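Local coordinates for protein Uly1 (Catenovulum maritimum, PDB 7DRQ) that cleaves the marine algal polysaccharide ulvan as a calcium-binding lyase of polysaccharide lyase family 24, built on a beta-propeller scaffold, at residues 119-124 / 153-158; 227-232 / 243-248; 412-417 / 458-463. All coordinates share one frame; numbering follows the deposited sequence.

Interaction 1: residues 119-124 / 153-158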
ATOM      1  N   ASP A 119       8.864  10.448  18.597  1.00 12.11           N
ATOM      2  CA  ASP A 119       9.299  11.841  18.526  1.00 11.78           C
ATOM      3  C   ASP A 119       8.377  12.720  17.691  1.00 10.44           C
ATOM      4  O   ASP A 119       8.725  13.873  17.417  1.00 12.12           O
ATOM      5  CB  ASP A 119      10.742  11.935  18.008  1.00 12.84           C
ATOM      6  CG  ASP A 119      10.903  11.440  16.575  1.00 14.01           C
ATOM      7  OD1 ASP A 119       9.898  11.078  15.922  1.00 11.84           O
ATOM      8  OD2 ASP A 119      12.056  11.424  16.098  1.00 12.12           O
ATOM      9  N   GLU A 120       7.220  12.202  17.272  1.00 14.77           N
ATOM     10  CA  GLU A 120       6.214  12.968  16.527  1.00 10.40           C
ATOM     11  C   GLU A 120       6.750  13.536  15.210  1.00 14.27           C
ATOM     12  O   GLU A 120       6.228  14.532  14.690  1.00 11.25           O
ATOM     13  CB  GLU A 120       5.614  14.084  17.392  1.00 12.86           C
ATOM     14  CG  GLU A 120       4.688  13.542  18.470  1.00 15.51           C
ATOM     15  CD  GLU A 120       3.861  14.621  19.157  1.00 19.90           C
ATOM     16  OE1 GLU A 120       4.231  15.814  19.080  1.00 18.57           O
ATOM     17  OE2 GLU A 120       2.830  14.270  19.770  1.00 21.55           O
ATOM     18  N   THR A 121       7.780  12.906  14.642  1.00 11.34           N
ATOM     19  CA  THR A 121       8.182  13.261  13.286  1.00 11.82           C
ATOM     20  C   THR A 121       7.165  12.728  12.282  1.00 11.89           C
ATOM     21  O   THR A 121       6.493  11.717  12.516  1.00 12.20           O
ATOM     22  CB  THR A 121       9.555  12.695  12.947  1.00 13.07           C
ATOM     23  OG1 THR A 121       9.580  11.313  13.296  1.00 10.39           O
ATOM     24  CG2 THR A 121      10.680  13.456  13.687  1.00 11.67           C
ATOM     25  N   ILE A 122       7.049  13.433  11.163  1.00  7.66           N
ATOM     26  CA  ILE A 122       6.190  13.053  10.054  1.00 10.24           C
ATOM     27  C   ILE A 122       7.080  12.570   8.922  1.00 10.95           C
ATOM     28  O   ILE A 122       8.097  13.200   8.618  1.00 11.47           O
ATOM     29  CB  ILE A 122       5.335  14.238   9.579  1.00  8.58           C
ATOM     30  CG1 ILE A 122       4.576  14.855  10.761  1.00 11.49           C
ATOM     31  CG2 ILE A 122       4.401  13.813   8.418  1.00 12.00           C
ATOM     32  CD1 ILE A 122       4.005  16.233  10.459  1.00 11.57           C
ATOM     33  N   HIS A 123       6.691  11.467   8.293  1.00  8.90           N
ATOM     34  CA  HIS A 123       7.470  10.882   7.205  1.00 10.36           C
ATOM     35  C   HIS A 123       6.603  10.708   5.972  1.00 11.75           C
ATOM     36  O   HIS A 123       5.474  10.216   6.069  1.00 10.57           O
ATOM     37  CB  HIS A 123       8.061   9.554   7.655  1.00 13.58           C
ATOM     38  CG  HIS A 123       8.843   9.685   8.918  1.00 12.00           C
ATOM     39  ND1 HIS A 123      10.196   9.940   8.922  1.00 11.50           N
ATOM     40  CD2 HIS A 123       8.451   9.695  10.214  1.00 13.23           C
ATOM     41  CE1 HIS A 123      10.614  10.063  10.168  1.00 11.38           C
ATOM     42  NE2 HIS A 123       9.578   9.912  10.974  1.00 12.83           N
ATOM     43  N   LEU A 124       7.138  11.117   4.820  1.00 11.09           N
ATOM     44  CA  LEU A 124       6.461  11.019   3.532  1.00 10.13           C
ATOM     45  C   LEU A 124       7.373  10.346   2.516  1.00 12.14           C
ATOM     46  O   LEU A 124       8.545  10.718   2.389  1.00 10.36           O
ATOM     47  CB  LEU A 124       6.066  12.401   3.007  1.00 10.91           C
ATOM     48  CG  LEU A 124       5.070  13.164   3.877  1.00 11.03           C
ATOM     49  CD1 LEU A 124       5.086  14.628   3.497  1.00 13.31           C
ATOM     50  CD2 LEU A 124       3.673  12.566   3.686  1.00 11.36           C
ATOM     51  N   SER A 153      10.003  15.563   8.807  1.00  9.74           N
ATOM     52  CA  SER A 153       9.752  16.763   9.587  1.00 11.72           C
ATOM     53  C   SER A 153      10.668  16.829  10.803  1.00 12.34           C
ATOM     54  O   SER A 153      11.387  15.880  11.145  1.00 12.23           O
ATOM     55  CB  SER A 153       8.291  16.797  10.040  1.00 11.49           C
ATOM     56  OG  SER A 153       8.152  16.017  11.214  1.00 10.57           O
ATOM     57  N   LEU A 154      10.613  17.983  11.460  1.00 11.69           N
ATOM     58  CA  LEU A 154      11.150  18.124  12.797  1.00 11.72           C
ATOM     59  C   LEU A 154      10.420  17.204  13.762  1.00 13.19           C
ATOM     60  O   LEU A 154       9.257  16.837  13.560  1.00 10.21           O
ATOM     61  CB  LEU A 154      10.985  19.562  13.291  1.00 10.62           C
ATOM     62  CG  LEU A 154      11.587  20.672  12.436  1.00 14.44           C
ATOM     63  CD1 LEU A 154      11.111  22.043  12.968  1.00 14.27           C
ATOM     64  CD2 LEU A 154      13.098  20.543  12.484  1.00 14.48           C
ATOM     65  N   ALA A 155      11.112  16.855  14.840  1.00 12.78           N
ATOM     66  CA  ALA A 155      10.447  16.239  15.977  1.00 13.48           C
ATOM     67  C   ALA A 155       9.411  17.204  16.540  1.00 12.79           C
ATOM     68  O   ALA A 155       9.635  18.416  16.591  1.00 12.64           O
ATOM     69  CB  ALA A 155      11.469  15.844  17.048  1.00 14.42           C
ATOM     70  N   GLY A 156       8.252  16.661  16.912  1.00 11.06           N
ATOM     71  CA  GLY A 156       7.157  17.452  17.430  1.00 11.93           C
ATOM     72  C   GLY A 156       6.237  18.040  16.378  1.00 14.25           C
ATOM     73  O   GLY A 156       5.252  18.693  16.739  1.00 13.29           O
ATOM     74  N   ALA A 157       6.522  17.836  15.089  1.00 10.71           N
ATOM     75  CA  ALA A 157       5.712  18.483  14.055  1.00 11.68           C
ATOM     76  C   ALA A 157       4.287  17.957  14.028  1.00 11.22           C
ATOM     77  O   ALA A 157       3.366  18.703  13.663  1.00 13.11           O
ATOM     78  CB  ALA A 157       6.343  18.297  12.677  1.00 12.08           C
ATOM     79  N   ALA A 158       4.079  16.694  14.408  1.00 10.15           N
ATOM     80  CA  ALA A 158       2.747  16.101  14.266  1.00 12.38           C
ATOM     81  C   ALA A 158       1.696  16.856  15.062  1.00 12.40           C
ATOM     82  O   ALA A 158       0.515  16.845  14.693  1.00 13.47           O
ATOM     83  CB  ALA A 158       2.756  14.641  14.712  1.00 11.15           C
TER
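S153 OG takes a nearly straight bond from I122 N (2.8 Å, N-H...O 163°) while giving its own proton to L154 O at 2.7 Å. L154 O also accepts A157 N, from the opposite face of its carbonyl plane, so one serine hydroxyl ties the incoming strand to the start of a type II turn, L154 to A157. Packing is tightest around this hydroxyl. I122 CD1 reaches past it to A157 CB (3.8 Å), and A158 N closes the buried end on E120 O at 3.1 Å. G156 N binds D119 O (2.9 Å); G156 occupies the third turn position, where a CB would be jammed against the preceding carbonyl. The solvent side is looser: the CB of exposed L154 points away from 119-124, and exposed A155 lies against the D119 carbonyl, its CB 3.4 Å from D119 O. Just inside, buried T121 rests its CG2 on A155 CA (3.6 Å), while OG1, placed between backbone N and carbonyl carbon (chi1 49°), gives a proton to D119 OD1 and receives one from H123 NE2. A valine here would keep the bulk but is likely to leave H123 NE2 without its acceptor and D119 OD1 with one donor fewer. D119 OD1 also accepts T121 N, an Asx turn, and its OD2 meets Y233 OH, whereas E120 OE2 meets Y56 OH. The whole is a loop braced against the strand 122-126 hairpin of one antiparallel blade, in keeping with a beta-propeller.

Interaction 2: residues 227-232 / 243-248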
ATOM      1  N   ARG A 227      12.250  -8.350  -4.299  1.00 12.17           N
ATOM      2  CA  ARG A 227      12.256  -8.670  -2.879  1.00 10.13           C
ATOM      3  C   ARG A 227      11.491  -7.601  -2.118  1.00 11.22           C
ATOM      4  O   ARG A 227      11.257  -6.499  -2.620  1.00 12.70           O
ATOM      5  CB  ARG A 227      13.683  -8.783  -2.308  1.00 12.54           C
ATOM      6  CG  ARG A 227      14.526  -7.520  -2.432  1.00 10.70           C
ATOM      7  CD  ARG A 227      15.804  -7.648  -1.593  1.00 11.34           C
ATOM      8  NE  ARG A 227      16.738  -6.548  -1.844  1.00 12.55           N
ATOM      9  CZ  ARG A 227      18.059  -6.673  -1.827  1.00 18.13           C
ATOM     10  NH1 ARG A 227      18.610  -7.847  -1.569  1.00 15.57           N
ATOM     11  NH2 ARG A 227      18.827  -5.619  -2.062  1.00 17.85           N
ATOM     12  N   VAL A 228      11.085  -7.954  -0.905  1.00 10.24           N
ATOM     13  CA  VAL A 228      10.600  -6.987   0.073  1.00  8.19           C
ATOM     14  C   VAL A 228      11.762  -6.623   0.982  1.00 10.79           C
ATOM     15  O   VAL A 228      12.462  -7.512   1.494  1.00 13.02           O
ATOM     16  CB  VAL A 228       9.419  -7.549   0.879  1.00 10.44           C
ATOM     17  CG1 VAL A 228       9.133  -6.659   2.094  1.00 11.00           C
ATOM     18  CG2 VAL A 228       8.168  -7.618  -0.019  1.00  9.81           C
ATOM     19  N   VAL A 229      11.988  -5.316   1.161  1.00 10.47           N
ATOM     20  CA  VAL A 229      12.979  -4.805   2.101  1.00 12.64           C
ATOM     21  C   VAL A 229      12.241  -3.979   3.141  1.00 12.90           C
ATOM     22  O   VAL A 229      11.206  -3.376   2.846  1.00 11.23           O
ATOM     23  CB  VAL A 229      14.077  -3.964   1.414  1.00 11.32           C
ATOM     24  CG1 VAL A 229      14.911  -4.834   0.446  1.00 12.56           C
ATOM     25  CG2 VAL A 229      13.481  -2.764   0.687  1.00 11.15           C
ATOM     26  N   PHE A 230      12.759  -3.978   4.367  1.00 11.85           N
ATOM     27  CA  PHE A 230      12.108  -3.225   5.433  1.00 13.55           C
ATOM     28  C   PHE A 230      13.154  -2.665   6.386  1.00 13.40           C
ATOM     29  O   PHE A 230      14.252  -3.210   6.526  1.00 13.25           O
ATOM     30  CB  PHE A 230      11.074  -4.075   6.199  1.00 11.10           C
ATOM     31  CG  PHE A 230      11.663  -5.251   6.953  1.00 14.97           C
ATOM     32  CD1 PHE A 230      12.075  -6.399   6.280  1.00 12.31           C
ATOM     33  CD2 PHE A 230      11.767  -5.216   8.334  1.00 13.12           C
ATOM     34  CE1 PHE A 230      12.599  -7.480   6.977  1.00 14.45           C
ATOM     35  CE2 PHE A 230      12.286  -6.289   9.047  1.00 14.07           C
ATOM     36  CZ  PHE A 230      12.711  -7.425   8.364  1.00 15.64           C
ATOM     37  N   ASN A 231      12.803  -1.559   7.045  1.00 12.29           N
ATOM     38  CA  ASN A 231      13.714  -0.924   7.981  1.00 12.59           C
ATOM     39  C   ASN A 231      12.906  -0.387   9.156  1.00 12.60           C
ATOM     40  O   ASN A 231      11.681  -0.534   9.216  1.00 12.00           O
ATOM     41  CB  ASN A 231      14.542   0.178   7.302  1.00 10.43           C
ATOM     42  CG  ASN A 231      13.675   1.269   6.685  1.00 12.12           C
ATOM     43  OD1 ASN A 231      12.459   1.293   6.863  1.00 12.19           O
ATOM     44  ND2 ASN A 231      14.309   2.179   5.951  1.00 11.07           N
ATOM     45  N   LYS A 232      13.609   0.231  10.097  1.00 11.09           N
ATOM     46  CA  LYS A 232      13.013   0.731  11.325  1.00 12.80           C
ATOM     47  C   LYS A 232      13.472   2.161  11.545  1.00 13.91           C
ATOM     48  O   LYS A 232      14.620   2.513  11.248  1.00 13.69           O
ATOM     49  CB  LYS A 232      13.384  -0.152  12.531  1.00 15.29           C
ATOM     50  CG  LYS A 232      12.951   0.430  13.879  1.00 17.13           C
ATOM     51  CD  LYS A 232      13.140  -0.548  15.035  1.00 19.39           C
ATOM     52  CE  LYS A 232      14.596  -0.721  15.398  1.00 30.93           C
ATOM     53  NZ  LYS A 232      14.756  -1.664  16.550  1.00 35.47           N
ATOM     54  N   PHE A 243      17.975  -0.840   5.149  1.00 13.62           N
ATOM     55  CA  PHE A 243      16.972  -1.785   4.662  1.00 14.94           C
ATOM     56  C   PHE A 243      17.462  -3.218   4.846  1.00 16.19           C
ATOM     57  O   PHE A 243      18.630  -3.529   4.604  1.00 15.48           O
ATOM     58  CB  PHE A 243      16.676  -1.539   3.180  1.00 14.57           C
ATOM     59  CG  PHE A 243      15.509  -0.621   2.921  1.00 12.39           C
ATOM     60  CD1 PHE A 243      14.280  -0.825   3.542  1.00 13.91           C
ATOM     61  CD2 PHE A 243      15.643   0.435   2.036  1.00 13.75           C
ATOM     62  CE1 PHE A 243      13.208   0.015   3.278  1.00 10.24           C
ATOM     63  CE2 PHE A 243      14.584   1.289   1.772  1.00 11.34           C
ATOM     64  CZ  PHE A 243      13.360   1.080   2.395  1.00 13.56           C
ATOM     65  N   LYS A 244      16.554  -4.090   5.269  1.00 15.66           N
ATOM     66  CA  LYS A 244      16.839  -5.500   5.481  1.00 13.18           C
ATOM     67  C   LYS A 244      15.950  -6.327   4.562  1.00 14.33           C
ATOM     68  O   LYS A 244      14.756  -6.053   4.434  1.00 10.77           O
ATOM     69  CB  LYS A 244      16.596  -5.877   6.951  1.00 13.57           C
ATOM     70  CG  LYS A 244      16.793  -7.355   7.267  1.00 14.33           C
ATOM     71  CD  LYS A 244      16.770  -7.621   8.761  1.00 16.82           C
ATOM     72  CE  LYS A 244      18.042  -7.116   9.422  1.00 17.89           C
ATOM     73  NZ  LYS A 244      19.250  -7.789   8.863  1.00 21.20           N
ATOM     74  N   SER A 245      16.523  -7.343   3.917  1.00 13.84           N
ATOM     75  CA  SER A 245      15.777  -8.146   2.957  1.00 12.11           C
ATOM     76  C   SER A 245      14.954  -9.222   3.651  1.00 12.07           C
ATOM     77  O   SER A 245      15.496 -10.048   4.399  1.00 14.29           O
ATOM     78  CB  SER A 245      16.746  -8.816   1.977  1.00 14.42           C
ATOM     79  OG  SER A 245      17.481  -7.842   1.284  1.00 13.56           O
ATOM     80  N   PHE A 246      13.648  -9.239   3.386  1.00 10.21           N
ATOM     81  CA  PHE A 246      12.856 -10.393   3.793  1.00  9.18           C
ATOM     82  C   PHE A 246      13.204 -11.616   2.949  1.00 12.09           C
ATOM     83  O   PHE A 246      13.302 -12.734   3.472  1.00 11.38           O
ATOM     84  CB  PHE A 246      11.354 -10.115   3.684  1.00 12.44           C
ATOM     85  CG  PHE A 246      10.541 -11.369   3.817  1.00 11.74           C
ATOM     86  CD1 PHE A 246      10.334 -11.929   5.063  1.00 13.32           C
ATOM     87  CD2 PHE A 246      10.084 -12.045   2.697  1.00 10.03           C
ATOM     88  CE1 PHE A 246       9.645 -13.117   5.199  1.00 10.38           C
ATOM     89  CE2 PHE A 246       9.392 -13.243   2.827  1.00 12.56           C
ATOM     90  CZ  PHE A 246       9.174 -13.773   4.080  1.00  9.73           C
ATOM     91  N   ASN A 247      13.355 -11.425   1.640  1.00  9.63           N
ATOM     92  CA  ASN A 247      13.768 -12.469   0.716  1.00  9.32           C
ATOM     93  C   ASN A 247      14.892 -11.927  -0.157  1.00 12.59           C
ATOM     94  O   ASN A 247      15.097 -10.714  -0.273  1.00 13.86           O
ATOM     95  CB  ASN A 247      12.581 -12.987  -0.138  1.00 12.76           C
ATOM     96  CG  ASN A 247      12.038 -11.942  -1.110  1.00 11.72           C
ATOM     97  OD1 ASN A 247      11.590 -10.870  -0.705  1.00 11.48           O
ATOM     98  ND2 ASN A 247      12.075 -12.261  -2.395  1.00 11.30           N
ATOM     99  N   VAL A 248      15.653 -12.843  -0.761  1.00 13.19           N
ATOM    100  CA  VAL A 248      16.828 -12.441  -1.523  1.00 13.48           C
ATOM    101  C   VAL A 248      16.426 -11.923  -2.901  1.00 12.41           C
ATOM    102  O   VAL A 248      15.335 -12.185  -3.415  1.00 13.55           O
ATOM    103  CB  VAL A 248      17.822 -13.607  -1.655  1.00 14.62           C
ATOM    104  CG1 VAL A 248      18.163 -14.190  -0.287  1.00 13.96           C
ATOM    105  CG2 VAL A 248      17.238 -14.686  -2.582  1.00 13.35           C
TER
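F243 is clasped between V229 and N231, two residues that alternate along the neighbouring strand. V229 CG2 sits over one ring face, 3.7 Å from the F243 ring centroid, as a CH-pi contact. The N231 amide lies on the opposite face, almost parallel to the ring (9° between planes). The CB of V229 brings CG2 into that place because the methyl stands between backbone N and carbonyl carbon, with CG1 beside the N (chi1 -64°). Between these two, the F230 backbone runs past the F243 ring edge. On the other face of the sheet F230 and K244 lie side by side pointing the same way: K244 CB is over the F230 ring, near its rim, and K244 CD reaches F230 CZ at 4.1 Å.

The backbone fixes this register. F230 and K244 form an antiparallel hydrogen-bonded pair, K244 N to F230 O at 2.8 Å and F230 N to K244 O at 2.9 Å, and V229 faces S245 as a non-hydrogen-bonded pair. Past S245 the strand breaks off. F246 N still bonds V228 O (2.8 Å), but V228 N is taken by the side chain of N247, through OD1 at 3.0 Å, where a regular pair would use F246 O. N247 ND2 anchors to G226 O, while N247 O, buried, has no hydrogen-bond partner and rests against R227 CB. The extended R227 chain carries its guanidinium over S245 OG without bonding it; NH2 binds Q220 OE1 instead.

Further out, strand 225-234 pairs on its far side with strand 214-220, L216 touches both F243 and N231, and I262 and M266 of strand 261-269 press on V228, with W307 meeting F246 edge-to-face.

Interaction 3: residues 412-417 / 458-463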
ATOM      1  N   ILE A 412     -14.871  -4.532   4.093  1.00  8.48           N
ATOM      2  CA  ILE A 412     -15.325  -3.146   4.050  1.00 14.07           C
ATOM      3  C   ILE A 412     -15.254  -2.692   2.600  1.00 15.20           C
ATOM      4  O   ILE A 412     -14.216  -2.847   1.945  1.00 14.16           O
ATOM      5  CB  ILE A 412     -14.477  -2.235   4.954  1.00 11.25           C
ATOM      6  CG1 ILE A 412     -14.565  -2.696   6.415  1.00 11.55           C
ATOM      7  CG2 ILE A 412     -14.896  -0.762   4.796  1.00 10.68           C
ATOM      8  CD1 ILE A 412     -13.450  -2.144   7.299  1.00 12.71           C
ATOM      9  N   GLY A 413     -16.345  -2.133   2.098  1.00 10.67           N
ATOM     10  CA  GLY A 413     -16.360  -1.801   0.697  1.00 12.24           C
ATOM     11  C   GLY A 413     -17.492  -0.869   0.355  1.00 12.07           C
ATOM     12  O   GLY A 413     -18.139  -0.297   1.231  1.00 11.64           O
ATOM     13  N   LEU A 414     -17.711  -0.725  -0.944  1.00 14.37           N
ATOM     14  CA  LEU A 414     -18.763   0.124  -1.481  1.00 13.10           C
ATOM     15  C   LEU A 414     -19.741  -0.754  -2.235  1.00 16.90           C
ATOM     16  O   LEU A 414     -19.335  -1.558  -3.079  1.00 14.71           O
ATOM     17  CB  LEU A 414     -18.182   1.200  -2.402  1.00 11.64           C
ATOM     18  CG  LEU A 414     -17.128   2.078  -1.720  1.00 13.18           C
ATOM     19  CD1 LEU A 414     -16.394   2.992  -2.709  1.00 11.57           C
ATOM     20  CD2 LEU A 414     -17.781   2.913  -0.614  1.00 12.24           C
ATOM     21  N   GLU A 415     -21.022  -0.614  -1.921  1.00 15.71           N
ATOM     22  CA  GLU A 415     -22.078  -1.306  -2.643  1.00 16.07           C
ATOM     23  C   GLU A 415     -23.045  -0.248  -3.145  1.00 17.37           C
ATOM     24  O   GLU A 415     -23.600   0.510  -2.345  1.00 15.59           O
ATOM     25  CB  GLU A 415     -22.789  -2.321  -1.748  1.00 20.84           C
ATOM     26  CG  GLU A 415     -23.797  -3.192  -2.474  1.00 20.42           C
ATOM     27  CD  GLU A 415     -24.232  -4.368  -1.627  1.00 25.53           C
ATOM     28  OE1 GLU A 415     -23.490  -5.375  -1.576  1.00 28.84           O
ATOM     29  OE2 GLU A 415     -25.302  -4.273  -0.994  1.00 31.56           O
ATOM     30  N   GLN A 416     -23.211  -0.179  -4.466  1.00 18.81           N
ATOM     31  CA  GLN A 416     -23.950   0.906  -5.107  1.00 19.71           C
ATOM     32  C   GLN A 416     -23.426   2.258  -4.677  1.00 17.20           C
ATOM     33  O   GLN A 416     -24.194   3.216  -4.516  1.00 18.39           O
ATOM     34  CB  GLN A 416     -25.452   0.785  -4.824  1.00 22.20           C
ATOM     35  CG  GLN A 416     -26.110  -0.460  -5.416  1.00 28.02           C
ATOM     36  CD  GLN A 416     -27.544  -0.653  -4.946  1.00 38.89           C
ATOM     37  OE1 GLN A 416     -28.326  -1.348  -5.591  1.00 46.57           O
ATOM     38  NE2 GLN A 416     -27.891  -0.040  -3.814  1.00 41.20           N
ATOM     39  N   GLY A 417     -22.115   2.356  -4.436  1.00 16.34           N
ATOM     40  CA  GLY A 417     -21.480   3.586  -4.025  1.00 17.52           C
ATOM     41  C   GLY A 417     -21.502   3.866  -2.541  1.00 11.95           C
ATOM     42  O   GLY A 417     -20.875   4.839  -2.105  1.00 12.95           O
ATOM     43  N   TYR A 458     -12.428   5.921   6.768  1.00  9.20           N
ATOM     44  CA  TYR A 458     -12.665   5.595   5.363  1.00  9.67           C
ATOM     45  C   TYR A 458     -12.384   6.844   4.544  1.00 12.65           C
ATOM     46  O   TYR A 458     -13.094   7.843   4.668  1.00 11.24           O
ATOM     47  CB  TYR A 458     -14.102   5.109   5.156  1.00 10.08           C
ATOM     48  CG  TYR A 458     -14.282   4.103   4.046  1.00 10.30           C
ATOM     49  CD1 TYR A 458     -13.232   3.751   3.208  1.00 11.19           C
ATOM     50  CD2 TYR A 458     -15.530   3.507   3.831  1.00  9.92           C
ATOM     51  CE1 TYR A 458     -13.411   2.816   2.203  1.00 12.78           C
ATOM     52  CE2 TYR A 458     -15.718   2.583   2.833  1.00 13.01           C
ATOM     53  CZ  TYR A 458     -14.670   2.243   2.015  1.00 12.39           C
ATOM     54  OH  TYR A 458     -14.891   1.310   1.027  1.00 12.68           O
ATOM     55  N   TYR A 459     -11.368   6.763   3.704  1.00  9.64           N
ATOM     56  CA  TYR A 459     -10.879   7.887   2.907  1.00 10.77           C
ATOM     57  C   TYR A 459     -11.407   7.649   1.498  1.00 11.55           C
ATOM     58  O   TYR A 459     -11.014   6.680   0.841  1.00 10.80           O
ATOM     59  CB  TYR A 459      -9.351   7.917   2.994  1.00 10.47           C
ATOM     60  CG  TYR A 459      -8.618   9.086   2.370  1.00 11.21           C
ATOM     61  CD1 TYR A 459      -9.282  10.203   1.880  1.00 11.55           C
ATOM     62  CD2 TYR A 459      -7.229   9.051   2.271  1.00 11.50           C
ATOM     63  CE1 TYR A 459      -8.574  11.269   1.308  1.00 11.80           C
ATOM     64  CE2 TYR A 459      -6.522  10.093   1.711  1.00 12.80           C
ATOM     65  CZ  TYR A 459      -7.188  11.195   1.222  1.00 11.23           C
ATOM     66  OH  TYR A 459      -6.430  12.208   0.665  1.00 12.68           O
ATOM     67  N   LEU A 460     -12.302   8.513   1.041  1.00 10.59           N
ATOM     68  CA  LEU A 460     -13.215   8.168  -0.041  1.00 10.82           C
ATOM     69  C   LEU A 460     -13.182   9.181  -1.179  1.00 12.47           C
ATOM     70  O   LEU A 460     -13.114  10.384  -0.936  1.00 12.17           O
ATOM     71  CB  LEU A 460     -14.647   8.086   0.503  1.00  9.91           C
ATOM     72  CG  LEU A 460     -14.915   6.939   1.472  1.00 10.43           C
ATOM     73  CD1 LEU A 460     -16.066   7.288   2.412  1.00 10.58           C
ATOM     74  CD2 LEU A 460     -15.215   5.644   0.707  1.00 12.81           C
ATOM     75  N   LEU A 461     -13.260   8.686  -2.414  1.00  9.84           N
ATOM     76  CA  LEU A 461     -13.435   9.513  -3.608  1.00  8.15           C
ATOM     77  C   LEU A 461     -14.920   9.552  -3.971  1.00 11.53           C
ATOM     78  O   LEU A 461     -15.536   8.502  -4.183  1.00 13.53           O
ATOM     79  CB  LEU A 461     -12.624   8.955  -4.777  1.00 10.71           C
ATOM     80  CG  LEU A 461     -12.829   9.590  -6.159  1.00 11.13           C
ATOM     81  CD1 LEU A 461     -12.297  10.992  -6.184  1.00 11.82           C
ATOM     82  CD2 LEU A 461     -12.123   8.750  -7.227  1.00 12.03           C
ATOM     83  N   GLU A 462     -15.490  10.752  -4.051  1.00 10.64           N
ATOM     84  CA  GLU A 462     -16.914  10.856  -4.365  1.00 11.65           C
ATOM     85  C   GLU A 462     -17.161  10.538  -5.833  1.00 14.36           C
ATOM     86  O   GLU A 462     -16.406  10.957  -6.713  1.00 15.70           O
ATOM     87  CB  GLU A 462     -17.448  12.252  -4.030  1.00 15.09           C
ATOM     88  CG  GLU A 462     -18.964  12.421  -4.301  1.00 14.41           C
ATOM     89  CD  GLU A 462     -19.533  13.695  -3.664  1.00 17.66           C
ATOM     90  OE1 GLU A 462     -18.887  14.761  -3.771  1.00 18.41           O
ATOM     91  OE2 GLU A 462     -20.620  13.629  -3.038  1.00 20.09           O
ATOM     92  N   LYS A 463     -18.232   9.789  -6.087  1.00 12.98           N
ATOM     93  CA  LYS A 463     -18.591   9.376  -7.429  1.00 14.32           C
ATOM     94  C   LYS A 463     -19.216  10.529  -8.206  1.00 15.45           C
ATOM     95  O   LYS A 463     -19.755  11.481  -7.638  1.00 16.74           O
ATOM     96  CB  LYS A 463     -19.574   8.210  -7.387  1.00 21.64           C
ATOM     97  CG  LYS A 463     -19.368   7.221  -8.517  1.00 25.36           C
ATOM     98  CD  LYS A 463     -20.015   5.891  -8.196  1.00 29.44           C
ATOM     99  CE  LYS A 463     -21.429   5.849  -8.736  1.00 34.64           C
ATOM    100  NZ  LYS A 463     -21.454   5.505 -10.184  1.00 38.73           N
TER
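Y458 OH abuts the opposing strand, with G413 CA at 3.5 Å and L414 CG at 3.6 Å. No hydrogen bond crosses between 412-417 and 458-463, so the hydroxyl reaches this strand through packing, its ring edge turned to G413 O. The ring behind it is sandwiched. I412 CG2 lies over one face near the rim, 4.0 Å from Y458 CE2, and on the opposite face L460 CD2 stands above the ring centre from within the same strand. I412 and Y458 slide past each other in opposite directions; CG2 gets there because it is anti to the backbone N, with CG1 placed beside that N (chi1 -61°). L414 CD2 comes in obliquely, on the L460 side of the ring, and touches the Y458 hydroxyl end and CE2 as well as L460 CD2, the latter also at 4.0 Å. A single methyl of L414 thus bridges two residues that project from the same face of strand 455-462.

The main chains stay well apart: the axes approach to 10.2 Å and cross at -30°, running in roughly the same direction, which is the spacing of face-to-face sheets joined by side chains. P419 adds to this interface beside L414 and Y458, and V449 beside I412 and Y458. Strand 408-415 belongs to the antiparallel sheet of strands 403-405 to 432-436. Strand 455-462 lies in the antiparallel sheet where strand 3-15 pairs with 469-478, an arrangement consistent with neighbouring blades packing where N- and C-terminal strands close a beta-propeller.

Overall arrangement
Interactions 1 and 2 belong to different antiparallel sheets, and interaction 3 joins two more; the three follow one another along the chain without touching. Interactions 1 and 2 have centres 24 Å apart and approach to about 9 Å between nearest atoms; Y233, on the strand that carries 227-232, reaches D119 of interaction 1. Interaction 3 lies about 11 Å from interaction 1 at the nearest atoms, and strand 59-65 lies between them: T63 touches L124 and accepts a hydrogen bond from Y459. Interactions 2 and 3 fall on opposite sides of the chain's centre, 33 Å apart between centres. All three lie away from the calcium sites at D173, D183 and K185 and at L283, D285 and F287.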